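Side-chain contacts in thiol-activated cytolysin (Desulfobulbus propionicus, PDB 6NAL), which probably is a cholesterol-dependent-cytolysin-like toxin that assembles on membranes and inserts beta hairpins to form pores: residues A[35-40]-A[46-51]; A[254-259]-A[360-365]. One frame throughout, in Å; residues are numbered along the deposited sequence.

Contact 1: residues A[35-40]-A[46-51]; sequences PAEERF and IVMTRE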
ATOM      1  N   PRO A  35       7.594  10.716   7.539  1.00 70.49           N
ATOM      2  CA  PRO A  35       6.753  11.156   6.422  1.00 67.58           C
ATOM      3  C   PRO A  35       7.242  10.573   5.112  1.00 61.72           C
ATOM      4  O   PRO A  35       8.434  10.343   4.914  1.00 54.34           O
ATOM      5  CB  PRO A  35       6.912  12.679   6.429  1.00 70.56           C
ATOM      6  CG  PRO A  35       8.407  12.840   6.808  1.00 67.84           C
ATOM      7  CD  PRO A  35       8.641  11.722   7.862  1.00 72.44           C
ATOM      8  N   ALA A  36       6.297  10.354   4.209  1.00 60.82           N
ATOM      9  CA  ALA A  36       6.635   9.910   2.873  1.00 50.14           C
ATOM     10  C   ALA A  36       7.470  10.962   2.165  1.00 54.21           C
ATOM     11  O   ALA A  36       7.277  12.168   2.348  1.00 51.16           O
ATOM     12  CB  ALA A  36       5.367   9.638   2.090  1.00 51.26           C
ATOM     13  N   GLU A  37       8.395  10.493   1.328  1.00 48.84           N
ATOM     14  CA  GLU A  37       9.250  11.392   0.571  1.00 53.97           C
ATOM     15  C   GLU A  37       9.333  10.954  -0.887  1.00 49.63           C
ATOM     16  O   GLU A  37       9.086   9.802  -1.241  1.00 52.32           O
ATOM     17  CB  GLU A  37      10.666  11.497   1.146  1.00 59.57           C
ATOM     18  CG  GLU A  37      11.179  10.241   1.748  1.00 77.27           C
ATOM     19  CD  GLU A  37      12.417  10.463   2.586  1.00 86.94           C
ATOM     20  OE1 GLU A  37      13.340   9.604   2.545  1.00 92.78           O
ATOM     21  OE2 GLU A  37      12.464  11.507   3.265  1.00 92.83           O
ATOM     22  N   GLU A  38       9.681  11.904  -1.741  1.00 43.17           N
ATOM     23  CA  GLU A  38       9.519  11.733  -3.167  1.00 44.11           C
ATOM     24  C   GLU A  38      10.711  12.328  -3.888  1.00 37.25           C
ATOM     25  O   GLU A  38      11.408  13.208  -3.378  1.00 50.26           O
ATOM     26  CB  GLU A  38       8.210  12.400  -3.641  1.00 40.46           C
ATOM     27  CG  GLU A  38       8.190  13.988  -3.519  1.00 46.97           C
ATOM     28  CD  GLU A  38       7.037  14.669  -4.364  1.00 55.15           C
ATOM     29  OE1 GLU A  38       5.974  14.053  -4.542  1.00 38.45           O
ATOM     30  OE2 GLU A  38       7.187  15.811  -4.847  1.00 59.31           O
ATOM     31  N   ARG A  39      10.917  11.838  -5.095  1.00 43.03           N
ATOM     32  CA  ARG A  39      11.812  12.483  -6.031  1.00 50.14           C
ATOM     33  C   ARG A  39      11.513  11.954  -7.421  1.00 43.08           C
ATOM     34  O   ARG A  39      10.794  10.964  -7.608  1.00 43.09           O
ATOM     35  CB  ARG A  39      13.279  12.233  -5.669  1.00 46.06           C
ATOM     36  CG  ARG A  39      13.688  10.807  -5.823  1.00 50.97           C
ATOM     37  CD  ARG A  39      15.044  10.516  -5.161  1.00 52.89           C
ATOM     38  NE  ARG A  39      15.285   9.076  -5.186  1.00 58.29           N
ATOM     39  CZ  ARG A  39      15.762   8.446  -6.249  1.00 57.49           C
ATOM     40  NH1 ARG A  39      16.073   9.156  -7.330  1.00 48.52           N
ATOM     41  NH2 ARG A  39      15.943   7.130  -6.214  1.00 54.85           N
ATOM     42  N   PHE A  40      12.128  12.610  -8.385  1.00 47.28           N
ATOM     43  CA  PHE A  40      12.067  12.219  -9.777  1.00 52.06           C
ATOM     44  C   PHE A  40      13.418  11.779 -10.291  1.00 49.70           C
ATOM     45  O   PHE A  40      14.435  12.420 -10.014  1.00 60.40           O
ATOM     46  CB  PHE A  40      11.611  13.380 -10.640  1.00 53.77           C
ATOM     47  CG  PHE A  40      10.188  13.707 -10.481  1.00 41.93           C
ATOM     48  CD1 PHE A  40       9.246  13.084 -11.270  1.00 39.92           C
ATOM     49  CD2 PHE A  40       9.791  14.627  -9.532  1.00 39.73           C
ATOM     50  CE1 PHE A  40       7.899  13.392 -11.124  1.00 47.95           C
ATOM     51  CE2 PHE A  40       8.455  14.929  -9.368  1.00 45.39           C
ATOM     52  CZ  PHE A  40       7.503  14.322 -10.179  1.00 46.61           C
ATOM     53  N   ILE A  46       9.445   8.532  -7.843  1.00 36.88           N
ATOM     54  CA  ILE A  46       9.949   7.570  -6.872  1.00 46.17           C
ATOM     55  C   ILE A  46       9.420   7.998  -5.527  1.00 35.16           C
ATOM     56  O   ILE A  46       9.739   9.088  -5.056  1.00 47.74           O
ATOM     57  CB  ILE A  46      11.480   7.486  -6.886  1.00 42.51           C
ATOM     58  CG1 ILE A  46      11.930   7.008  -8.275  1.00 43.36           C
ATOM     59  CG2 ILE A  46      11.924   6.532  -5.836  1.00 43.16           C
ATOM     60  CD1 ILE A  46      13.343   7.293  -8.616  1.00 53.68           C
ATOM     61  N   VAL A  47       8.583   7.174  -4.922  1.00 43.18           N
ATOM     62  CA  VAL A  47       7.996   7.481  -3.627  1.00 44.06           C
ATOM     63  C   VAL A  47       8.530   6.487  -2.599  1.00 40.63           C
ATOM     64  O   VAL A  47       8.449   5.264  -2.798  1.00 41.34           O
ATOM     65  CB  VAL A  47       6.463   7.429  -3.678  1.00 37.16           C
ATOM     66  CG1 VAL A  47       5.867   7.698  -2.297  1.00 44.84           C
ATOM     67  CG2 VAL A  47       5.908   8.403  -4.687  1.00 45.54           C
HETATM   68  N   MSE A  48       9.011   7.017  -1.479  1.00 43.58           N
HETATM   69  CA  MSE A  48       9.560   6.195  -0.430  1.00 45.57           C
HETATM   70  C   MSE A  48       8.756   6.417   0.830  1.00 46.51           C
HETATM   71  O   MSE A  48       8.675   7.512   1.353  1.00 44.79           O
HETATM   72  CB  MSE A  48      11.029   6.486  -0.184  1.00 50.55           C
HETATM   73  CG  MSE A  48      11.570   5.625   0.984  1.00 72.09           C
HETATM   74 SE   MSE A  48      13.438   5.110   0.891  0.47106.12          SE
HETATM   75  CE  MSE A  48      13.825   5.315   2.777  1.00 76.00           C
ATOM     76  N   THR A  49       8.166   5.338   1.325  1.00 45.57           N
ATOM     77  CA  THR A  49       7.350   5.345   2.529  1.00 46.96           C
ATOM     78  C   THR A  49       8.047   4.506   3.610  1.00 51.41           C
ATOM     79  O   THR A  49       8.796   3.576   3.305  1.00 47.73           O
ATOM     80  CB  THR A  49       5.939   4.829   2.203  1.00 46.78           C
ATOM     81  OG1 THR A  49       5.097   5.008   3.347  1.00 66.82           O
ATOM     82  CG2 THR A  49       5.946   3.362   1.762  1.00 46.61           C
ATOM     83  N   ARG A  50       7.844   4.865   4.876  1.00 47.51           N
ATOM     84  CA  ARG A  50       8.544   4.231   5.977  1.00 45.49           C
ATOM     85  C   ARG A  50       7.539   3.809   7.020  1.00 46.02           C
ATOM     86  O   ARG A  50       6.559   4.499   7.285  1.00 53.53           O
ATOM     87  CB  ARG A  50       9.600   5.152   6.591  1.00 45.82           C
ATOM     88  CG  ARG A  50      10.839   5.291   5.695  1.00 51.21           C
ATOM     89  CD  ARG A  50      11.826   6.322   6.217  1.00 47.85           C
ATOM     90  NE  ARG A  50      11.134   7.579   6.422  1.00 64.06           N
ATOM     91  CZ  ARG A  50      11.675   8.672   6.925  1.00 68.43           C
ATOM     92  NH1 ARG A  50      12.947   8.700   7.299  1.00 70.27           N
ATOM     93  NH2 ARG A  50      10.921   9.743   7.046  1.00 69.39           N
ATOM     94  N   GLU A  51       7.798   2.662   7.606  1.00 45.02           N
ATOM     95  CA  GLU A  51       6.898   2.085   8.583  1.00 40.37           C
ATOM     96  C   GLU A  51       7.712   1.474   9.713  1.00 44.75           C
ATOM     97  O   GLU A  51       8.720   0.799   9.483  1.00 41.71           O
ATOM     98  CB  GLU A  51       6.030   1.023   7.955  1.00 40.51           C
ATOM     99  CG  GLU A  51       4.749   0.757   8.687  1.00 43.68           C
ATOM    100  CD  GLU A  51       4.002  -0.435   8.054  1.00 62.01           C
ATOM    101  OE1 GLU A  51       4.542  -1.083   7.100  1.00 63.67           O
ATOM    102  OE2 GLU A  51       2.874  -0.725   8.524  1.00 59.84           O
TER

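Contact 2: residues A[254-259]-A[360-365]; sequences STELET and TERYSG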
ATOM      1  N   SER A 254      16.170  -0.789  -0.440  1.00 44.98           N
ATOM      2  CA  SER A 254      15.767  -2.047   0.174  1.00 45.12           C
ATOM      3  C   SER A 254      14.804  -2.812  -0.718  1.00 38.63           C
ATOM      4  O   SER A 254      14.893  -4.032  -0.857  1.00 42.93           O
ATOM      5  CB  SER A 254      15.098  -1.796   1.522  1.00 34.43           C
ATOM      6  OG  SER A 254      15.770  -0.794   2.212  1.00 62.39           O
ATOM      7  N   THR A 255      13.807  -2.117  -1.249  1.00 42.06           N
ATOM      8  CA  THR A 255      12.753  -2.799  -1.985  1.00 34.06           C
ATOM      9  C   THR A 255      13.311  -3.401  -3.267  1.00 44.87           C
ATOM     10  O   THR A 255      12.973  -4.534  -3.634  1.00 42.20           O
ATOM     11  CB  THR A 255      11.619  -1.824  -2.303  1.00 45.93           C
ATOM     12  OG1 THR A 255      11.032  -1.336  -1.076  1.00 47.70           O
ATOM     13  CG2 THR A 255      10.594  -2.509  -3.197  1.00 35.18           C
ATOM     14  N   GLU A 256      14.167  -2.644  -3.961  1.00 48.77           N
ATOM     15  CA  GLU A 256      14.740  -3.120  -5.211  1.00 52.44           C
ATOM     16  C   GLU A 256      15.829  -4.163  -4.947  1.00 44.57           C
ATOM     17  O   GLU A 256      15.946  -5.129  -5.703  1.00 41.96           O
ATOM     18  CB  GLU A 256      15.273  -1.935  -6.037  1.00 49.47           C
ATOM     19  CG  GLU A 256      15.041  -2.087  -7.549  1.00 73.12           C
ATOM     20  CD  GLU A 256      14.745  -0.761  -8.256  1.00 82.08           C
ATOM     21  OE1 GLU A 256      15.374   0.253  -7.855  1.00 73.68           O
ATOM     22  OE2 GLU A 256      13.898  -0.737  -9.201  1.00 75.33           O
ATOM     23  N   LEU A 257      16.610  -4.015  -3.873  1.00 37.53           N
ATOM     24  CA  LEU A 257      17.538  -5.088  -3.504  1.00 46.60           C
ATOM     25  C   LEU A 257      16.779  -6.391  -3.231  1.00 40.74           C
ATOM     26  O   LEU A 257      17.061  -7.426  -3.840  1.00 47.22           O
ATOM     27  CB  LEU A 257      18.384  -4.667  -2.295  1.00 42.61           C
ATOM     28  CG  LEU A 257      19.479  -5.645  -1.844  1.00 44.62           C
ATOM     29  CD1 LEU A 257      20.524  -5.841  -2.937  1.00 51.75           C
ATOM     30  CD2 LEU A 257      20.164  -5.179  -0.616  1.00 43.86           C
ATOM     31  N   GLU A 258      15.759  -6.346  -2.370  1.00 43.20           N
ATOM     32  CA  GLU A 258      15.010  -7.560  -2.044  1.00 38.11           C
ATOM     33  C   GLU A 258      14.370  -8.176  -3.284  1.00 49.27           C
ATOM     34  O   GLU A 258      14.392  -9.400  -3.459  1.00 52.74           O
ATOM     35  CB  GLU A 258      13.964  -7.243  -0.965  1.00 41.57           C
ATOM     36  CG  GLU A 258      13.020  -8.404  -0.600  1.00 47.78           C
ATOM     37  CD  GLU A 258      12.281  -8.204   0.728  1.00 61.25           C
ATOM     38  OE1 GLU A 258      11.768  -7.079   0.968  1.00 70.45           O
ATOM     39  OE2 GLU A 258      12.204  -9.177   1.525  1.00 64.40           O
ATOM     40  N   THR A 259      13.795  -7.352  -4.169  1.00 42.31           N
ATOM     41  CA  THR A 259      13.155  -7.921  -5.346  1.00 47.89           C
ATOM     42  C   THR A 259      14.158  -8.577  -6.293  1.00 40.38           C
ATOM     43  O   THR A 259      13.844  -9.592  -6.916  1.00 40.23           O
ATOM     44  CB  THR A 259      12.375  -6.846  -6.103  1.00 41.67           C
ATOM     45  OG1 THR A 259      11.426  -6.259  -5.213  1.00 50.64           O
ATOM     46  CG2 THR A 259      11.659  -7.470  -7.343  1.00 40.66           C
ATOM     47  N   THR A 360       9.915   1.580  -1.287  1.00 44.49           N
ATOM     48  CA  THR A 360      10.115   2.434  -2.435  1.00 46.42           C
ATOM     49  C   THR A 360       9.252   1.879  -3.561  1.00 50.09           C
ATOM     50  O   THR A 360       9.241   0.666  -3.780  1.00 48.12           O
ATOM     51  CB  THR A 360      11.585   2.419  -2.828  1.00 47.47           C
ATOM     52  OG1 THR A 360      12.398   2.952  -1.766  1.00 52.38           O
ATOM     53  CG2 THR A 360      11.764   3.212  -4.100  1.00 48.35           C
ATOM     54  N   GLU A 361       8.473   2.751  -4.212  1.00 52.38           N
ATOM     55  CA  GLU A 361       7.746   2.430  -5.434  1.00 46.80           C
ATOM     56  C   GLU A 361       8.204   3.362  -6.540  1.00 40.97           C
ATOM     57  O   GLU A 361       8.376   4.563  -6.317  1.00 48.90           O
ATOM     58  CB  GLU A 361       6.221   2.574  -5.286  1.00 55.25           C
ATOM     59  CG  GLU A 361       5.594   1.513  -4.392  1.00 73.64           C
ATOM     60  CD  GLU A 361       5.116   0.278  -5.167  1.00 89.52           C
ATOM     61  OE1 GLU A 361       5.643  -0.846  -4.914  1.00 92.78           O
ATOM     62  OE2 GLU A 361       4.199   0.445  -6.012  1.00 99.24           O
ATOM     63  N   ARG A 362       8.418   2.805  -7.716  1.00 46.81           N
ATOM     64  CA  ARG A 362       8.795   3.558  -8.897  1.00 47.21           C
ATOM     65  C   ARG A 362       7.606   3.525  -9.850  1.00 42.21           C
ATOM     66  O   ARG A 362       7.061   2.456 -10.138  1.00 45.37           O
ATOM     67  CB  ARG A 362      10.064   2.983  -9.544  1.00 44.14           C
ATOM     68  CG  ARG A 362      11.300   2.903  -8.609  1.00 57.49           C
ATOM     69  CD  ARG A 362      12.548   2.261  -9.271  1.00 51.94           C
ATOM     70  NE  ARG A 362      13.022   3.068 -10.398  1.00 49.14           N
ATOM     71  CZ  ARG A 362      13.978   3.986 -10.313  1.00 57.49           C
ATOM     72  NH1 ARG A 362      14.586   4.201  -9.149  1.00 58.45           N
ATOM     73  NH2 ARG A 362      14.329   4.688 -11.393  1.00 61.09           N
ATOM     74  N   TYR A 363       7.178   4.699 -10.279  1.00 41.26           N
ATOM     75  CA  TYR A 363       6.049   4.866 -11.190  1.00 39.17           C
ATOM     76  C   TYR A 363       6.610   5.526 -12.442  1.00 36.19           C
ATOM     77  O   TYR A 363       7.144   6.644 -12.383  1.00 37.07           O
ATOM     78  CB  TYR A 363       4.949   5.711 -10.564  1.00 41.19           C
ATOM     79  CG  TYR A 363       4.425   5.205  -9.263  1.00 48.41           C
ATOM     80  CD1 TYR A 363       3.341   4.341  -9.235  1.00 49.95           C
ATOM     81  CD2 TYR A 363       4.990   5.616  -8.053  1.00 40.03           C
ATOM     82  CE1 TYR A 363       2.820   3.878  -8.053  1.00 51.15           C
ATOM     83  CE2 TYR A 363       4.467   5.154  -6.839  1.00 44.99           C
ATOM     84  CZ  TYR A 363       3.374   4.272  -6.864  1.00 53.24           C
ATOM     85  OH  TYR A 363       2.814   3.788  -5.713  1.00 64.00           O
ATOM     86  N   SER A 364       6.592   4.793 -13.553  1.00 44.77           N
ATOM     87  CA  SER A 364       7.182   5.313 -14.779  1.00 46.57           C
ATOM     88  C   SER A 364       6.262   6.366 -15.407  1.00 41.23           C
ATOM     89  O   SER A 364       5.037   6.336 -15.248  1.00 39.23           O
ATOM     90  CB  SER A 364       7.476   4.177 -15.765  1.00 49.78           C
ATOM     91  OG  SER A 364       6.291   3.510 -16.152  1.00 61.58           O
ATOM     92  N   GLY A 365       6.878   7.320 -16.093  1.00 51.73           N
ATOM     93  CA  GLY A 365       6.153   8.285 -16.882  1.00 44.49           C
ATOM     94  C   GLY A 365       5.493   7.613 -18.083  1.00 47.14           C
ATOM     95  O   GLY A 365       5.433   6.386 -18.223  1.00 45.96           O
TER
HETATM   96  O   HOH W   1      13.178   0.535  -0.131  1.00 50.49           O

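Contact 1: residues A[35-40]-A[46-51]
E37 and R39 pair with M48 and I46 as the hydrogen-bonded positions of an antiparallel beta hairpin, strands 37-41 and 44-59, at one side of a mixed sheet. In each pair both amides are used: M48 N gives its hydrogen to E37 O (2.8 Å, nearly straight at 175°) and E37 N returns one to M48 O (3.0 Å), while I46 N reaches R39 O at 2.8 Å. Between them lies the non-hydrogen-bonded pair E38 and V47, where E38 CA comes 3.3 Å from I46 O as a CH...O contact. R39, I46, E37 and M48 project from one face. With CG between the backbone N and carbonyl carbon (chi1 67°) and the chain extended to NE, R39 lays one guanidinium face across the CD1 methyl of I46, NH2 to CD1 being 3.5 Å. E38 and V47 occupy the other face, where Y45 OH and Y389 N hold E38 OE1 and V47 packs on the Y389 side chain. Just before strand 37-41 begins, R50, bent at chi3 (-54°), lies alongside P35: NH2 sits 3.1 Å from P35 CD and bonds weakly to P35 O at 3.3 Å; R50 NE is buried with no partner in the model.

Contact 2: residues A[254-259]-A[360-365]
T255, in the first turn of helix 254-264, faces T360 on strand 349-372, with 5.9 Å between their CA atoms; within 254-259, T255 and E256 make the contact. T360 N donates to T255 OG1 at 3.1 Å, nearly straight at 170°. The chi1 of T255 (-62°) sets OG1 beside its own backbone N and leaves CG2 against T360 O, 3.5 Å away, so both branches meet backbone atoms of T360. A water completes the bridge, accepting from T255 N at 2.9 Å and bonding to T360 OG1 at 3.0 Å. One residue further on, the bent chain of E256 crosses R362 at about a right angle. Its OE2 rests on the R362 CD methylene (3.3 Å) and stays 4.1 Å from R362 NE, well out of the guanidinium plane, so any attraction is between charges alone; R362 NH2 has its salt bridge with D41. In sequence the helix follows strand 232-250 and precedes strand 287-294, where cholesterol-dependent cytolysins carry a helical bundle that refolds into a transmembrane hairpin; the partly hydrated contact is consistent with such a helix held between the core sheet, at strand 187-202, and strand 349-372 of the mixed sheet.

Along the chain the hairpin of contact 1 closes first, and contact 2 opens some two hundred residues later. Their centres nevertheless lie about 11 Å apart, because strands 44-59 and 349-372 are antiparallel neighbours in one mixed sheet: V47 O and E361 N, 2.9 Å apart, form a probable hydrogen bond between them. Strand 44-59 thus has strand 37-41 along one side and strand 349-372 along the other, and helix 254-264 rests on the latter. The two contacts also share a side-chain layer, with I46 CD1 against R362 NH1 (3.4 Å) and M48 SE against T360 OG1 (3.6 Å). If the helix unfolds during pore formation, as in relatives, contact 2 would break while the sheet could persist.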